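Local atomic coordinates of acyl-CoA dehydrogenase (PDB entry 2PG0), a protein that binds FAD and probably catalyses the alpha-beta dehydrogenation of acyl chains, introducing a double bond next to the activated carbonyl group. Residues A[41-47]-A[163-168]; A[196-202]-A[218-224]; A[246-250]-A[312-318]. All blocks are in the same frame, centred on the assembly; numbering follows the deposited sequence.

Interaction 1: residues A[41-47]-A[163-168]; sequences IIPRSFW and NGIHAD
The imidazole of His-166 is covered on both faces and bonded at its edge, a compact example of how one ring can join a loop to the start of a helix. Over one face lies the methyl end of Ile-41, with CD1 3.6 Å from the ring centroid; over the opposite face lies CD of Arg-44, 3.8 Å from the same centroid, and both are CH-pi contacts. NE2 of His-166 donates to Ile-42 O at 2.7 Å, a bond close to the ring plane that meets the carbonyl almost head-on (C=O...N angle 161°). ND1 of His-166 shares a water, which also accepts a weak bond from Arg-44 NH1. With CG1 of Ile-41 anti to its own backbone nitrogen (chi1 -165°), the chain runs out far enough for CD1 to meet both the ring and CG2 of Ile-165, the latter at 4.0 Å. Arg-44 is folded at chi2 and chi3, which lays its aliphatic part along the histidine and carries the guanidinium beyond it to Asp-168, where NH2 and OD2 form a salt bridge of 2.8 Å whose hydrogen bonds are weak, with OD1 in the guanidinium plane. The six-membered end of Trp-47 passes the amide of Asn-163, whose plane is nearly perpendicular to the indole; CZ2 lies 3.9 Å from OD1. That amide is held by Gln-213 and by the carbonyls of Thr-125 and Gly-90. The contact ties the beginning of helix 44-52, in the N-terminal domain, to the loop that follows the FAD-binding residue Thr-162 in the middle domain. Because the Asp-168 carboxylate also pairs with Arg-194 and accepts from Ile-124 N, it probably remains ionised, a negative group shared by two arginines.

Interaction 2: residues A[196-202]-A[218-224]; sequences TPGFTRG and LFFQDAK
Phe-199 lies beside Phe-220, the two rings nearly parallel (11° between planes) yet slid so far apart that they scarcely overlap, CD1 of Phe-199 reaching CE1 of Phe-220 at 3.5 Å. Another part of the Phe-199 rim takes CD2 of Leu-218, 3.8 Å from CE1, and CZ of Phe-199 sits over one face of the Arg-201 guanidinium. CG of Phe-199 is anti to the backbone nitrogen (chi1 167°), which turns the ring toward Leu-218 and Phe-220. Cutting Phe-199 back to an alanine is likely to cost Phe-220 CE1 and Leu-218 CD2 one of their neighbours and to strip that cover from the Arg-201 guanidinium. On the opposite face of the sheet, OG1 of Thr-200 touches CB of Phe-219 at 3.4 Å, while Gly-202 meets the edge of the Phe-219 ring.

Strands 199-201 and 218-220 run antiparallel. Thr-200 and Phe-219 form the hydrogen-bonded pair, each nitrogen 2.9 Å from the other residue's carbonyl oxygen, flanked by the non-hydrogen-bonded pairs Phe-199/Phe-220 and Arg-201/Leu-218. Beyond the paired strands two more backbone hydrogen bonds follow, Gln-221 N to Gly-198 O (2.9 Å) and, past the corner at 221-222, Lys-224 N to Pro-197 O (3.1 Å). Two irregularities adjoin there: a type II turn from Thr-196 to Phe-199, whose Gly-198 has positive phi, and a G1 beta bulge, Asp-222 and Ala-223 both facing Val-154 of strand 151-161. This is the edge of the middle-domain sheet; the face carrying Phe-199, Leu-218 and Phe-220 packs on strands 169-175 and 187-193. The chemistry is divided: main-chain bonds set the register, hydrocarbon fills the inner face, and Arg-201, its NE bonded to Gly-164 O and its NH2 very close to Ala-167 O, a probable bond, brings its charge to that apolar layer.

Interaction 3: residues A[246-250]-A[312-318]; sequences QQERL and HMAGKQI
His-312, in the last turn of helix 285-313, engages two consecutive glutamines of helix 237-273 with its two ring nitrogens. The Gln-246 chain, extended at chi1 and chi2 (173° and 175°), carries its amide across to ND1, which accepts from Gln-246 NE2 at 3.0 Å and must therefore be unprotonated; NE2 of His-312 donates to Gln-247 OE1 at 2.8 Å. The second bond is almost straight (176°), lies in the imidazole plane and uses a lone pair of the amide oxygen; together the bonds fix the rotation of the ring. Leu-250 touches the same ring, its CD2 3.7 Å from CD2 of His-312. Beyond the helix, Gly-315 has positive phi and completes a Schellman motif, turning the chain back toward Gln-246. Lys-316 O then receives a second, weak bond from Gln-246 NE2. At Ile-318 the backbone nitrogen donates to Gln-246 OE1 at 3.1 Å, approaching from above the carbonyl plane, and CG1 packs against the amide. A Schellman motif followed closely by the N-cap position of the next helix, occupied by Ile-318 before helix 319-343, is a compact helix-to-helix connection, fitting the C-terminal helical bundle of acyl-CoA dehydrogenases.

The three contacts follow one another along the chain and sample the three-domain architecture of the family. Interaction 1 joins the N-terminal helical domain to the middle domain, interaction 2 lies within the middle-domain sheet, and interaction 3 lies within the C-terminal helical domain. Interactions 1 and 2, their centres about 19 Å apart, touch directly: Arg-201 reaches from strand 199-201 to the carbonyls of the loop 163-168, linking the interdomain seam to the sheet edge. Interaction 3 stands apart, its centre about 28 Å from that of interaction 1 and about 34 Å from that of interaction 2. FAD-binding residues come from both the middle and C-terminal domains, consistent with a cofactor site that needs their relative placement.

Interaction 1: residues A[41-47]-A[163-168]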
# COMPACT_ATOMS: atom_id res chain seq x y z
N ILE A 41 35.84 1.74 -8.47
CA ILE A 41 35.91 2.34 -9.80
C ILE A 41 36.06 1.23 -10.86
O ILE A 41 36.64 0.18 -10.58
CB ILE A 41 37.06 3.40 -9.88
CG1 ILE A 41 36.93 4.29 -11.13
CG2 ILE A 41 38.44 2.73 -9.76
CD1 ILE A 41 37.79 5.58 -11.06
N ILE A 42 35.51 1.49 -12.04
CA ILE A 42 35.65 0.61 -13.20
C ILE A 42 36.86 1.11 -14.01
O ILE A 42 36.93 2.29 -14.35
CB ILE A 42 34.36 0.60 -14.07
CG1 ILE A 42 33.16 0.08 -13.26
CG2 ILE A 42 34.57 -0.23 -15.36
CD1 ILE A 42 31.81 0.25 -13.95
N PRO A 43 37.81 0.21 -14.33
CA PRO A 43 39.05 0.68 -14.97
C PRO A 43 38.80 1.33 -16.33
O PRO A 43 37.90 0.91 -17.08
CB PRO A 43 39.89 -0.60 -15.11
CG PRO A 43 38.91 -1.72 -15.05
CD PRO A 43 37.79 -1.26 -14.17
N ARG A 44 39.60 2.36 -16.63
CA ARG A 44 39.63 3.02 -17.94
C ARG A 44 39.76 2.03 -19.09
O ARG A 44 39.21 2.26 -20.17
CB ARG A 44 40.83 3.98 -18.03
CG ARG A 44 40.63 5.35 -17.44
CD ARG A 44 39.42 6.06 -18.03
NE ARG A 44 39.68 6.83 -19.25
CZ ARG A 44 39.74 8.16 -19.29
NH1 ARG A 44 39.57 8.89 -18.19
NH2 ARG A 44 39.96 8.78 -20.44
N SER A 45 40.50 0.95 -18.87
CA SER A 45 40.71 -0.07 -19.90
C SER A 45 39.39 -0.69 -20.37
O SER A 45 39.27 -1.06 -21.54
CB SER A 45 41.69 -1.15 -19.40
OG SER A 45 41.17 -1.84 -18.28
N PHE A 46 38.41 -0.78 -19.47
CA PHE A 46 37.08 -1.27 -19.85
C PHE A 46 36.38 -0.34 -20.84
O PHE A 46 35.80 -0.81 -21.82
CB PHE A 46 36.17 -1.53 -18.63
CG PHE A 46 34.80 -2.04 -19.01
CD1 PHE A 46 34.63 -3.38 -19.37
CD2 PHE A 46 33.71 -1.18 -19.06
CE1 PHE A 46 33.37 -3.86 -19.74
CE2 PHE A 46 32.44 -1.66 -19.43
CZ PHE A 46 32.27 -3.00 -19.77
N TRP A 47 36.41 0.96 -20.57
CA TRP A 47 35.88 1.96 -21.50
C TRP A 47 36.57 1.90 -22.87
O TRP A 47 35.93 2.04 -23.92
CB TRP A 47 36.06 3.36 -20.92
CG TRP A 47 35.10 3.68 -19.80
CD1 TRP A 47 35.19 3.27 -18.50
CD2 TRP A 47 33.94 4.50 -19.88
NE1 TRP A 47 34.13 3.78 -17.77
CE2 TRP A 47 33.35 4.55 -18.59
CE3 TRP A 47 33.33 5.21 -20.93
CZ2 TRP A 47 32.19 5.27 -18.32
CZ3 TRP A 47 32.17 5.93 -20.66
CH2 TRP A 47 31.61 5.95 -19.36
N ASN A 163 30.59 9.51 -13.01
CA ASN A 163 31.87 9.58 -13.78
C ASN A 163 32.75 10.73 -13.27
O ASN A 163 33.58 11.27 -14.01
CB ASN A 163 31.62 9.77 -15.29
CG ASN A 163 30.90 8.60 -15.94
OD1 ASN A 163 30.87 7.48 -15.43
ND2 ASN A 163 30.32 8.85 -17.11
N GLY A 164 32.58 11.09 -12.00
CA GLY A 164 33.27 12.25 -11.42
C GLY A 164 34.79 12.19 -11.42
O GLY A 164 35.45 13.23 -11.50
N ILE A 165 35.35 10.99 -11.31
CA ILE A 165 36.80 10.79 -11.36
C ILE A 165 37.31 10.62 -12.79
O ILE A 165 38.27 11.27 -13.19
CB ILE A 165 37.27 9.63 -10.44
CG1 ILE A 165 36.83 9.86 -8.98
CG2 ILE A 165 38.80 9.41 -10.53
CD1 ILE A 165 37.24 11.22 -8.39
N HIS A 166 36.66 9.75 -13.57
CA HIS A 166 37.13 9.44 -14.93
C HIS A 166 36.93 10.56 -15.95
O HIS A 166 37.69 10.67 -16.91
CB HIS A 166 36.47 8.17 -15.48
CG HIS A 166 37.11 6.90 -15.02
ND1 HIS A 166 38.46 6.79 -14.76
CD2 HIS A 166 36.59 5.66 -14.82
CE1 HIS A 166 38.74 5.55 -14.39
NE2 HIS A 166 37.63 4.85 -14.42
N ALA A 167 35.89 11.38 -15.75
CA ALA A 167 35.46 12.32 -16.79
C ALA A 167 36.56 13.29 -17.23
O ALA A 167 37.22 13.93 -16.40
CB ALA A 167 34.21 13.09 -16.35
N ASP A 168 36.74 13.37 -18.54
CA ASP A 168 37.72 14.26 -19.18
C ASP A 168 37.05 15.50 -19.74
O ASP A 168 37.70 16.52 -19.98
CB ASP A 168 38.41 13.50 -20.32
CG ASP A 168 38.95 12.16 -19.88
OD1 ASP A 168 39.93 12.14 -19.11
OD2 ASP A 168 38.37 11.13 -20.30
O HOH W 1 40.77 8.31 -15.28

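Interaction 2: residues A[196-202]-A[218-224]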
# COMPACT_ATOMS: atom_id res chain seq x y z
N THR A 196 42.08 21.65 -16.42
CA THR A 196 41.74 23.07 -16.37
C THR A 196 42.31 23.65 -15.07
O THR A 196 42.10 23.08 -14.00
CB THR A 196 40.21 23.27 -16.41
OG1 THR A 196 39.70 22.81 -17.66
CG2 THR A 196 39.82 24.74 -16.22
N PRO A 197 43.05 24.78 -15.16
CA PRO A 197 43.55 25.40 -13.93
C PRO A 197 42.37 25.82 -13.05
O PRO A 197 41.40 26.38 -13.56
CB PRO A 197 44.30 26.64 -14.44
CG PRO A 197 44.62 26.33 -15.88
CD PRO A 197 43.47 25.52 -16.37
N GLY A 198 42.45 25.52 -11.76
CA GLY A 198 41.39 25.87 -10.80
C GLY A 198 40.28 24.83 -10.63
O GLY A 198 39.40 24.99 -9.77
N PHE A 199 40.34 23.78 -11.44
CA PHE A 199 39.36 22.70 -11.42
C PHE A 199 39.95 21.50 -10.69
O PHE A 199 40.97 20.95 -11.11
CB PHE A 199 38.96 22.35 -12.87
CG PHE A 199 38.20 21.04 -13.02
CD1 PHE A 199 37.13 20.72 -12.18
CD2 PHE A 199 38.53 20.16 -14.05
CE1 PHE A 199 36.43 19.52 -12.34
CE2 PHE A 199 37.83 18.96 -14.22
CZ PHE A 199 36.78 18.64 -13.36
N THR A 200 39.33 21.13 -9.58
CA THR A 200 39.75 19.95 -8.82
C THR A 200 38.56 19.04 -8.55
O THR A 200 37.41 19.40 -8.80
CB THR A 200 40.45 20.31 -7.49
OG1 THR A 200 39.54 21.04 -6.65
CG2 THR A 200 41.71 21.14 -7.73
N ARG A 201 38.86 17.84 -8.05
CA ARG A 201 37.83 16.85 -7.80
C ARG A 201 37.97 16.32 -6.37
O ARG A 201 39.07 16.29 -5.81
CB ARG A 201 37.93 15.72 -8.84
CG ARG A 201 38.00 16.26 -10.27
CD ARG A 201 38.74 15.34 -11.23
NE ARG A 201 37.79 14.67 -12.09
CZ ARG A 201 37.73 14.78 -13.42
NH1 ARG A 201 38.60 15.53 -14.10
NH2 ARG A 201 36.80 14.11 -14.06
N GLY A 202 36.85 15.93 -5.77
CA GLY A 202 36.89 15.36 -4.44
C GLY A 202 37.26 13.89 -4.50
O GLY A 202 37.31 13.29 -5.58
N LEU A 218 32.88 18.13 -7.57
CA LEU A 218 33.78 18.91 -8.41
C LEU A 218 33.90 20.31 -7.83
O LEU A 218 32.91 20.88 -7.37
CB LEU A 218 33.27 18.99 -9.85
CG LEU A 218 33.03 17.67 -10.59
CD1 LEU A 218 32.44 17.93 -11.97
CD2 LEU A 218 34.30 16.83 -10.71
N PHE A 219 35.12 20.86 -7.86
CA PHE A 219 35.39 22.17 -7.29
C PHE A 219 35.99 23.09 -8.33
O PHE A 219 36.92 22.71 -9.05
CB PHE A 219 36.33 22.04 -6.08
CG PHE A 219 35.79 21.14 -5.00
CD1 PHE A 219 34.89 21.62 -4.06
CD2 PHE A 219 36.20 19.81 -4.93
CE1 PHE A 219 34.40 20.78 -3.05
CE2 PHE A 219 35.70 18.96 -3.92
CZ PHE A 219 34.79 19.46 -2.99
N PHE A 220 35.44 24.30 -8.41
CA PHE A 220 35.93 25.32 -9.33
C PHE A 220 36.31 26.53 -8.50
O PHE A 220 35.45 27.22 -7.95
CB PHE A 220 34.86 25.67 -10.37
CG PHE A 220 34.31 24.48 -11.13
CD1 PHE A 220 35.00 23.96 -12.23
CD2 PHE A 220 33.12 23.87 -10.75
CE1 PHE A 220 34.50 22.86 -12.93
CE2 PHE A 220 32.62 22.77 -11.44
CZ PHE A 220 33.31 22.26 -12.53
N GLN A 221 37.62 26.73 -8.37
CA GLN A 221 38.18 27.88 -7.66
C GLN A 221 38.93 28.73 -8.68
O GLN A 221 40.07 28.43 -9.03
CB GLN A 221 39.08 27.42 -6.50
CG GLN A 221 38.29 26.67 -5.40
CD GLN A 221 39.16 25.86 -4.44
OE1 GLN A 221 38.98 24.65 -4.31
NE2 GLN A 221 40.10 26.53 -3.76
N ASP A 222 38.25 29.77 -9.17
CA ASP A 222 38.73 30.61 -10.27
C ASP A 222 39.18 29.78 -11.47
O ASP A 222 40.27 29.98 -12.01
CB ASP A 222 39.84 31.55 -9.81
CG ASP A 222 39.34 32.60 -8.84
OD1 ASP A 222 38.34 33.28 -9.16
OD2 ASP A 222 39.94 32.72 -7.75
N ALA A 223 38.33 28.84 -11.87
CA ALA A 223 38.62 27.94 -12.97
C ALA A 223 38.68 28.74 -14.26
O ALA A 223 37.74 29.47 -14.59
CB ALA A 223 37.57 26.85 -13.07
N LYS A 224 39.80 28.61 -14.98
CA LYS A 224 40.03 29.37 -16.20
C LYS A 224 39.63 28.54 -17.41
O LYS A 224 40.39 27.68 -17.88
CB LYS A 224 41.51 29.79 -16.29
CG LYS A 224 41.75 31.03 -17.15
CD LYS A 224 43.25 31.30 -17.33
CE LYS A 224 43.50 32.57 -18.15
NZ LYS A 224 42.93 33.80 -17.52
O HOH W 2 39.53 23.79 -7.10

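Interaction 3: residues A[246-250]-A[312-318]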
# COMPACT_ATOMS: atom_id res chain seq x y z
N GLN A 246 14.16 14.61 -20.95
CA GLN A 246 13.23 13.58 -21.44
C GLN A 246 13.98 12.26 -21.69
O GLN A 246 13.60 11.22 -21.15
CB GLN A 246 12.45 14.02 -22.70
CG GLN A 246 11.58 12.91 -23.36
CD GLN A 246 10.70 13.36 -24.54
OE1 GLN A 246 9.90 14.30 -24.44
NE2 GLN A 246 10.81 12.65 -25.67
N GLN A 247 15.04 12.30 -22.50
CA GLN A 247 15.86 11.10 -22.73
C GLN A 247 16.52 10.60 -21.43
O GLN A 247 16.56 9.40 -21.19
CB GLN A 247 16.90 11.32 -23.84
CG GLN A 247 17.73 10.07 -24.15
CD GLN A 247 18.20 10.00 -25.60
OE1 GLN A 247 17.41 10.11 -26.54
NE2 GLN A 247 19.50 9.80 -25.78
N GLU A 248 17.02 11.53 -20.61
CA GLU A 248 17.66 11.17 -19.33
C GLU A 248 16.71 10.33 -18.44
O GLU A 248 17.09 9.25 -17.95
CB GLU A 248 18.15 12.41 -18.57
CG GLU A 248 18.87 12.08 -17.24
CD GLU A 248 19.55 13.28 -16.58
OE1 GLU A 248 19.97 14.23 -17.28
OE2 GLU A 248 19.68 13.27 -15.33
N ARG A 249 15.50 10.83 -18.25
CA ARG A 249 14.49 10.13 -17.45
C ARG A 249 14.10 8.78 -18.05
O ARG A 249 13.85 7.82 -17.32
CB ARG A 249 13.29 11.04 -17.19
CG ARG A 249 13.63 12.14 -16.20
CD ARG A 249 12.78 13.38 -16.32
NE ARG A 249 13.31 14.42 -15.43
CZ ARG A 249 12.96 15.71 -15.46
NH1 ARG A 249 12.06 16.15 -16.33
NH2 ARG A 249 13.52 16.56 -14.60
N LEU A 250 14.06 8.72 -19.38
CA LEU A 250 13.77 7.47 -20.08
C LEU A 250 14.85 6.42 -19.82
O LEU A 250 14.55 5.24 -19.62
CB LEU A 250 13.58 7.70 -21.59
CG LEU A 250 13.15 6.49 -22.44
CD1 LEU A 250 11.91 5.77 -21.86
CD2 LEU A 250 12.90 6.91 -23.89
N HIS A 312 9.20 8.09 -28.25
CA HIS A 312 10.46 8.83 -28.26
C HIS A 312 11.15 8.72 -29.62
O HIS A 312 11.56 9.72 -30.20
CB HIS A 312 11.37 8.30 -27.15
CG HIS A 312 12.62 9.11 -26.96
ND1 HIS A 312 12.60 10.46 -26.71
CD2 HIS A 312 13.92 8.74 -26.96
CE1 HIS A 312 13.84 10.90 -26.57
NE2 HIS A 312 14.66 9.87 -26.73
N MET A 313 11.26 7.49 -30.12
CA MET A 313 11.94 7.21 -31.39
C MET A 313 11.22 7.82 -32.59
O MET A 313 11.85 8.16 -33.60
CB MET A 313 12.16 5.70 -31.55
CG MET A 313 13.22 5.11 -30.60
SD MET A 313 13.55 3.34 -30.83
CE MET A 313 14.29 3.35 -32.48
N ALA A 314 9.90 7.96 -32.47
CA ALA A 314 9.06 8.61 -33.49
C ALA A 314 9.18 10.14 -33.48
O ALA A 314 8.56 10.82 -34.31
CB ALA A 314 7.60 8.18 -33.32
N GLY A 315 9.97 10.68 -32.55
CA GLY A 315 10.22 12.12 -32.46
C GLY A 315 9.11 12.89 -31.76
O GLY A 315 8.99 14.10 -31.91
N LYS A 316 8.30 12.19 -30.98
CA LYS A 316 7.19 12.83 -30.28
C LYS A 316 7.59 13.36 -28.89
O LYS A 316 8.47 12.79 -28.23
CB LYS A 316 5.98 11.89 -30.20
CG LYS A 316 5.38 11.58 -31.57
CD LYS A 316 4.69 10.23 -31.58
CE LYS A 316 4.09 9.91 -32.95
NZ LYS A 316 2.76 10.56 -33.11
N GLN A 317 6.97 14.46 -28.49
CA GLN A 317 7.21 15.09 -27.20
C GLN A 317 6.34 14.39 -26.16
O GLN A 317 5.11 14.52 -26.19
CB GLN A 317 6.88 16.59 -27.27
CG GLN A 317 7.51 17.44 -26.18
CD GLN A 317 6.70 18.69 -25.85
OE1 GLN A 317 6.15 19.35 -26.74
NE2 GLN A 317 6.63 19.03 -24.56
N ILE A 318 6.98 13.66 -25.24
CA ILE A 318 6.28 12.85 -24.23
C ILE A 318 6.79 13.10 -22.79
O ILE A 318 7.12 12.17 -22.05
CB ILE A 318 6.30 11.34 -24.59
CG1 ILE A 318 7.67 10.96 -25.17
CG2 ILE A 318 5.17 11.02 -25.58
CD1 ILE A 318 7.93 9.50 -25.26